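Local coordinates for protein arsenate reductase (ArsC) (PDB 1Y1L) that probably reduces arsenate to arsenite in arsenic detoxification, as a member of the low molecular weight phosphotyrosine phosphatase family, at residues 8-13 with 37-42. Numbering follows the deposited sequence.
With CD (cadmium ion), chain E.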
loop_
_atom_site.group_PDB
_atom_site.type_symbol
_atom_site.label_atom_id
_atom_site.label_comp_id
_atom_site.label_asym_id
_atom_site.label_seq_id
_atom_site.Cartn_x
_atom_site.Cartn_y
_atom_site.Cartn_z
ATOM N N HIS A 8 17.828 -5.354 4.479
ATOM C CA HIS A 8 18.949 -5.557 5.380
ATOM C C HIS A 8 19.939 -4.383 5.610
ATOM O O HIS A 8 20.650 -4.377 6.608
ATOM C CB HIS A 8 19.607 -6.889 5.027
ATOM C CG HIS A 8 20.005 -7.019 3.574
ATOM N ND1 HIS A 8 21.151 -7.673 3.178
ATOM C CD2 HIS A 8 19.421 -6.580 2.432
ATOM C CE1 HIS A 8 21.273 -7.598 1.867
ATOM N NE2 HIS A 8 20.228 -6.951 1.390
ATOM N N ASN A 9 19.907 -3.353 4.759
ATOM C CA ASN A 9 20.789 -2.169 4.897
ATOM C C ASN A 9 22.287 -2.460 5.055
ATOM O O ASN A 9 22.899 -2.155 6.088
ATOM C CB ASN A 9 20.337 -1.272 6.061
ATOM C CG ASN A 9 21.248 -0.050 6.259
ATOM O OD1 ASN A 9 21.349 0.494 7.361
ATOM N ND2 ASN A 9 21.939 0.362 5.197
ATOM N N THR A 10 22.901 -2.973 4.001
ATOM C CA THR A 10 24.314 -3.304 4.069
ATOM C C THR A 10 25.069 -2.825 2.830
ATOM O O THR A 10 26.246 -2.476 2.912
ATOM C CB THR A 10 24.490 -4.829 4.240
ATOM O OG1 THR A 10 23.899 -5.264 5.473
ATOM C CG2 THR A 10 25.934 -5.199 4.260
ATOM N N ALA A 11 24.374 -2.766 1.695
ATOM C CA ALA A 11 24.989 -2.350 0.442
ATOM C C ALA A 11 24.308 -1.182 -0.273
ATOM O O ALA A 11 24.733 -0.034 -0.134
ATOM C CB ALA A 11 25.087 -3.539 -0.494
ATOM N N ARG A 12 23.301 -1.497 -1.090
ATOM C CA ARG A 12 22.558 -0.504 -1.869
ATOM C C ARG A 12 22.154 0.733 -1.071
ATOM O O ARG A 12 22.370 1.864 -1.497
ATOM C CB ARG A 12 21.314 -1.143 -2.486
ATOM C CG ARG A 12 21.608 -2.436 -3.191
ATOM C CD ARG A 12 20.616 -2.752 -4.290
ATOM N NE ARG A 12 19.304 -3.181 -3.810
ATOM C CZ ARG A 12 19.085 -4.180 -2.957
ATOM N NH1 ARG A 12 17.844 -4.491 -2.605
ATOM N NH2 ARG A 12 20.098 -4.847 -2.421
ATOM N N SER A 13 21.534 0.506 0.072
ATOM C CA SER A 13 21.093 1.584 0.928
ATOM C C SER A 13 22.259 2.514 1.124
ATOM O O SER A 13 22.192 3.709 0.844
ATOM C CB SER A 13 20.688 0.995 2.271
ATOM O OG SER A 13 20.085 -0.278 2.084
ATOM N N ALA A 37 21.358 -5.908 10.837
ATOM C CA ALA A 37 22.550 -6.383 10.160
ATOM C C ALA A 37 23.741 -5.876 10.961
ATOM O O ALA A 37 23.751 -4.726 11.419
ATOM C CB ALA A 37 22.608 -5.854 8.743
ATOM N N GLU A 38 24.746 -6.734 11.124
ATOM C CA GLU A 38 25.938 -6.398 11.900
ATOM C C GLU A 38 26.953 -5.522 11.165
ATOM O O GLU A 38 27.442 -4.530 11.715
ATOM C CB GLU A 38 26.647 -7.684 12.360
ATOM C CG GLU A 38 25.755 -8.938 12.491
ATOM C CD GLU A 38 24.976 -9.019 13.806
ATOM O OE1 GLU A 38 23.940 -8.332 13.944
ATOM O OE2 GLU A 38 25.388 -9.800 14.693
ATOM N N ARG A 39 27.267 -5.897 9.924
ATOM C CA ARG A 39 28.272 -5.188 9.126
ATOM C C ARG A 39 27.851 -4.619 7.778
ATOM O O ARG A 39 26.973 -5.157 7.112
ATOM C CB ARG A 39 29.479 -6.117 8.889
ATOM C CG ARG A 39 29.156 -7.549 8.352
ATOM C CD ARG A 39 28.448 -7.560 6.975
ATOM N NE ARG A 39 28.447 -8.864 6.300
ATOM C CZ ARG A 39 27.614 -9.209 5.315
ATOM N NH1 ARG A 39 27.703 -10.410 4.756
ATOM N NH2 ARG A 39 26.667 -8.372 4.910
ATOM N N VAL A 40 28.497 -3.533 7.372
ATOM C CA VAL A 40 28.218 -2.959 6.063
ATOM C C VAL A 40 29.081 -3.779 5.115
ATOM O O VAL A 40 30.209 -4.148 5.453
ATOM C CB VAL A 40 28.580 -1.460 5.987
ATOM C CG1 VAL A 40 28.693 -1.006 4.545
ATOM C CG2 VAL A 40 27.499 -0.653 6.659
ATOM N N ASP A 41 28.530 -4.095 3.951
ATOM C CA ASP A 41 29.220 -4.910 2.962
ATOM C C ASP A 41 30.631 -4.444 2.709
ATOM O O ASP A 41 30.890 -3.247 2.563
ATOM C CB ASP A 41 28.449 -4.978 1.625
ATOM C CG ASP A 41 28.739 -6.300 0.956
ATOM O OD1 ASP A 41 29.864 -6.496 0.459
ATOM O OD2 ASP A 41 27.833 -7.153 0.938
ATOM N N GLU A 42 31.539 -5.414 2.665
ATOM C CA GLU A 42 32.946 -5.145 2.428
ATOM C C GLU A 42 33.196 -4.817 0.957
ATOM O O GLU A 42 34.115 -4.061 0.636
ATOM C CB GLU A 42 33.790 -6.335 2.878
ATOM C CG GLU A 42 33.548 -6.745 4.335
ATOM C CD GLU A 42 33.825 -5.624 5.347
ATOM O OE1 GLU A 42 34.845 -4.910 5.203
ATOM O OE2 GLU A 42 33.025 -5.467 6.298
HETATM CD CD CD E . 19.430 -8.926 2.442
#
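Thr10 and Val40 bring the two backbones closest, CA to CA 4.4 Å, and the chains diverge to 6.0 Å between the CA atoms of His8 and Ala37. Asp41 N donates to Thr10 O at 3.0 Å, though the exact position of that nitrogen is less certain. Thr10 contributes the largest share of the contact. Its OG1 lies beside the backbone N (chi1 -62°), which leaves CG2 anti to that N and facing Arg39 and Asp41; OG1 makes a weak, long hydrogen bond (3.5 Å) to Arg39 O. Arg39 folds back through a bend at chi2, so that CG2 of Thr10 meets the edge of its guanidinium, 3.3 Å from NH2. Ala37 CB fits between His8 O (3.3 Å) and Thr10 OG1. A cadmium ion, also bound by Glu35 of a second subunit, is modelled over the His8 ring face, about equally near all five ring atoms, doubtful as nitrogen coordination. Residues 8-12 lie in the family's CX5R loop, which closes on Arg12 and probably binds arsenate. The loop at Thr10 is joined to residues 37-42 mainly by methyl packing and one backbone hydrogen bond of less certain geometry, leaving the Asp41 carboxylate to N-cap helix 42-49 through Thr43 N and to bond Tyr107 OH.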